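Local structure of aminotransferase (Neisseria meningitidis Z2491, 3JTX) at residues Gln352-Arg357 with Tyr372-Leu377. The protein carries pyridoxal phosphate bound covalently to a lysine and probably transfers amino groups between amino acids and 2-oxo acids. Residues are numbered along the deposited sequence; the frame is centred on the assembly and turned at random.
Sequences QVLPGR and YVRIAL
The carbonyl oxygen of Leu354 takes one hydrogen bond, from Arg374 N (2.9 Å, in the carbonyl plane), and a weaker CH···O contact from Val373 CA (3.2 Å). Leu354 N returns a nearly straight bond (175°) to Arg374 O, and the two reciprocal bonds make this an antiparallel hydrogen-bonded pair. Pro355, which has no N-H to give, faces Val373 in the non-hydrogen-bonded pair that follows. Beyond it Gly356 N reaches Tyr372 O at 2.8 Å, more bent and tilted from the carbonyl plane as the chain turns into a 3-10 segment.

Pro355 and Val373 put their side chains on one face, Leu354 and Arg374 on the other; Val353 leans toward the partner strand, its CG1 3.7 Å from Ile375 CG1 and its CG2 3.9 Å from Val373 CB. The Arg374 chain runs extended through chi1 and chi2 and bends at chi3 (66°), bringing one guanidinium face beside Leu354 CD2, which lies toward the rim, 3.7 Å from Arg374 NH2. NH1 bonds Asn179 OD1 and NH2 bonds His36 O, which hold the group's orientation; NH2 also forms a salt bridge with the sulfonate of a MES buffer molecule, probably from crystallisation. Strand 372-376 is the middle strand of a three-stranded antiparallel sheet in the small domain, and Arg374's position is consistent with the arginine that binds the substrate carboxylate in fold-type I aminotransferases.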
ATOM      1  N   GLN A 352      17.473 -16.332  22.206  1.00 12.93           N
ATOM      2  CA  GLN A 352      17.245 -16.408  20.769  1.00 13.25           C
ATOM      3  C   GLN A 352      18.092 -15.357  20.003  1.00 13.02           C
ATOM      4  O   GLN A 352      17.867 -14.139  20.122  1.00 13.11           O
ATOM      5  CB  GLN A 352      15.757 -16.199  20.468  1.00 13.30           C
ATOM      6  CG  GLN A 352      14.812 -17.214  21.129  1.00 15.02           C
ATOM      7  CD  GLN A 352      13.341 -16.807  21.010  1.00 17.70           C
ATOM      8  OE1 GLN A 352      12.894 -15.857  21.649  1.00 18.78           O
ATOM      9  NE2 GLN A 352      12.598 -17.521  20.185  1.00 20.61           N
ATOM     10  N   VAL A 353      19.067 -15.841  19.238  1.00 12.78           N
ATOM     11  CA  VAL A 353      19.819 -15.004  18.288  1.00 12.46           C
ATOM     12  C   VAL A 353      19.657 -15.571  16.884  1.00 12.95           C
ATOM     13  O   VAL A 353      19.283 -16.726  16.724  1.00 13.72           O
ATOM     14  CB  VAL A 353      21.322 -14.879  18.655  1.00 11.67           C
ATOM     15  CG1 VAL A 353      21.472 -14.335  20.074  1.00 11.46           C
ATOM     16  CG2 VAL A 353      22.065 -16.213  18.496  1.00 12.29           C
ATOM     17  N   LEU A 354      19.933 -14.762  15.865  1.00 12.95           N
ATOM     18  CA  LEU A 354      19.687 -15.169  14.468  1.00 13.74           C
ATOM     19  C   LEU A 354      20.977 -15.618  13.765  1.00 14.06           C
ATOM     20  O   LEU A 354      21.888 -14.796  13.573  1.00 13.70           O
ATOM     21  CB  LEU A 354      19.069 -14.006  13.692  1.00 14.34           C
ATOM     22  CG  LEU A 354      18.425 -14.376  12.346  1.00 15.99           C
ATOM     23  CD1 LEU A 354      17.257 -15.349  12.541  1.00 16.85           C
ATOM     24  CD2 LEU A 354      17.954 -13.136  11.606  1.00 19.46           C
ATOM     25  N   PRO A 355      21.068 -16.914  13.371  1.00 13.82           N
ATOM     26  CA  PRO A 355      22.199 -17.344  12.567  1.00 14.32           C
ATOM     27  C   PRO A 355      22.367 -16.465  11.324  1.00 14.28           C
ATOM     28  O   PRO A 355      21.411 -16.249  10.560  1.00 13.95           O
ATOM     29  CB  PRO A 355      21.825 -18.787  12.193  1.00 14.55           C
ATOM     30  CG  PRO A 355      21.016 -19.239  13.344  1.00 14.15           C
ATOM     31  CD  PRO A 355      20.185 -18.049  13.689  1.00 14.40           C
ATOM     32  N   GLY A 356      23.564 -15.922  11.146  1.00 14.63           N
ATOM     33  CA  GLY A 356      23.810 -14.968  10.058  1.00 14.06           C
ATOM     34  C   GLY A 356      23.554 -15.545   8.681  1.00 14.31           C
ATOM     35  O   GLY A 356      23.179 -14.821   7.752  1.00 13.64           O
ATOM     36  N   ARG A 357      23.748 -16.849   8.531  1.00 14.84           N
ATOM     37  CA  ARG A 357      23.508 -17.513   7.242  1.00 15.86           C
ATOM     38  C   ARG A 357      22.064 -17.317   6.766  1.00 16.18           C
ATOM     39  O   ARG A 357      21.786 -17.331   5.557  1.00 16.69           O
ATOM     40  CB  ARG A 357      23.886 -19.005   7.318  1.00 15.92           C
ATOM     41  CG  ARG A 357      22.929 -19.862   8.132  1.00 16.57           C
ATOM     42  CD  ARG A 357      23.490 -21.260   8.349  1.00 17.48           C
ATOM     43  NE  ARG A 357      24.727 -21.213   9.120  1.00 18.80           N
ATOM     44  CZ  ARG A 357      25.534 -22.249   9.327  1.00 21.79           C
ATOM     45  NH1 ARG A 357      25.249 -23.445   8.822  1.00 23.47           N
ATOM     46  NH2 ARG A 357      26.628 -22.095  10.061  1.00 22.52           N
ATOM     47  N   TYR A 372      28.611 -15.545  11.823  1.00 16.45           N
ATOM     48  CA  TYR A 372      28.075 -14.415  12.586  1.00 15.84           C
ATOM     49  C   TYR A 372      26.676 -14.725  13.055  1.00 15.01           C
ATOM     50  O   TYR A 372      25.989 -15.498  12.417  1.00 14.04           O
ATOM     51  CB  TYR A 372      27.998 -13.163  11.706  1.00 16.16           C
ATOM     52  CG  TYR A 372      29.353 -12.597  11.390  1.00 17.00           C
ATOM     53  CD1 TYR A 372      29.935 -11.640  12.213  1.00 17.77           C
ATOM     54  CD2 TYR A 372      30.065 -13.034  10.280  1.00 19.95           C
ATOM     55  CE1 TYR A 372      31.197 -11.131  11.938  1.00 19.87           C
ATOM     56  CE2 TYR A 372      31.334 -12.519   9.992  1.00 22.10           C
ATOM     57  CZ  TYR A 372      31.892 -11.578  10.832  1.00 22.54           C
ATOM     58  OH  TYR A 372      33.150 -11.073  10.563  1.00 26.11           O
ATOM     59  N   VAL A 373      26.270 -14.121  14.177  1.00 14.34           N
ATOM     60  CA  VAL A 373      24.869 -14.080  14.567  1.00 14.33           C
ATOM     61  C   VAL A 373      24.438 -12.632  14.723  1.00 14.68           C
ATOM     62  O   VAL A 373      25.213 -11.778  15.183  1.00 13.84           O
ATOM     63  CB  VAL A 373      24.572 -14.877  15.881  1.00 14.21           C
ATOM     64  CG1 VAL A 373      24.840 -16.350  15.683  1.00 13.92           C
ATOM     65  CG2 VAL A 373      25.377 -14.325  17.104  1.00 14.28           C
ATOM     66  N   ARG A 374      23.208 -12.342  14.317  1.00 14.60           N
ATOM     67  CA  ARG A 374      22.631 -11.045  14.585  1.00 14.97           C
ATOM     68  C   ARG A 374      21.946 -11.044  15.958  1.00 15.14           C
ATOM     69  O   ARG A 374      21.117 -11.895  16.257  1.00 15.11           O
ATOM     70  CB  ARG A 374      21.648 -10.623  13.488  1.00 14.93           C
ATOM     71  CG  ARG A 374      21.308  -9.152  13.559  1.00 15.74           C
ATOM     72  CD  ARG A 374      20.190  -8.795  12.654  1.00 15.37           C
ATOM     73  NE  ARG A 374      18.929  -9.394  13.037  1.00 13.57           N
ATOM     74  CZ  ARG A 374      17.811  -9.311  12.316  1.00 14.98           C
ATOM     75  NH1 ARG A 374      17.795  -8.634  11.177  1.00 14.44           N
ATOM     76  NH2 ARG A 374      16.695  -9.882  12.744  1.00 16.42           N
ATOM     77  N   ILE A 375      22.319 -10.070  16.788  1.00 15.26           N
ATOM     78  CA  ILE A 375      21.692  -9.822  18.087  1.00 15.58           C
ATOM     79  C   ILE A 375      21.085  -8.422  18.046  1.00 15.59           C
ATOM     80  O   ILE A 375      21.787  -7.463  17.714  1.00 15.63           O
ATOM     81  CB  ILE A 375      22.760  -9.869  19.225  1.00 15.93           C
ATOM     82  CG1 ILE A 375      23.380 -11.255  19.329  1.00 18.09           C
ATOM     83  CG2 ILE A 375      22.172  -9.494  20.555  1.00 16.88           C
ATOM     84  CD1 ILE A 375      24.707 -11.303  20.142  1.00 16.28           C
ATOM     85  N   ALA A 376      19.790  -8.311  18.344  1.00 15.48           N
ATOM     86  CA  ALA A 376      19.086  -7.030  18.408  1.00 15.88           C
ATOM     87  C   ALA A 376      18.935  -6.626  19.864  1.00 16.53           C
ATOM     88  O   ALA A 376      18.431  -7.408  20.658  1.00 16.64           O
ATOM     89  CB  ALA A 376      17.689  -7.138  17.732  1.00 15.34           C
ATOM     90  N   LEU A 377      19.365  -5.416  20.212  1.00 16.89           N
ATOM     91  CA  LEU A 377      19.228  -4.903  21.574  1.00 17.14           C
ATOM     92  C   LEU A 377      17.936  -4.084  21.711  1.00 17.73           C
ATOM     93  O   LEU A 377      17.958  -2.872  21.964  1.00 18.08           O
ATOM     94  CB  LEU A 377      20.462  -4.076  21.961  1.00 17.42           C
ATOM     95  CG  LEU A 377      21.815  -4.825  21.979  1.00 17.58           C
ATOM     96  CD1 LEU A 377      22.921  -3.945  22.566  1.00 18.51           C
ATOM     97  CD2 LEU A 377      21.748  -6.153  22.721  1.00 18.76           C
TER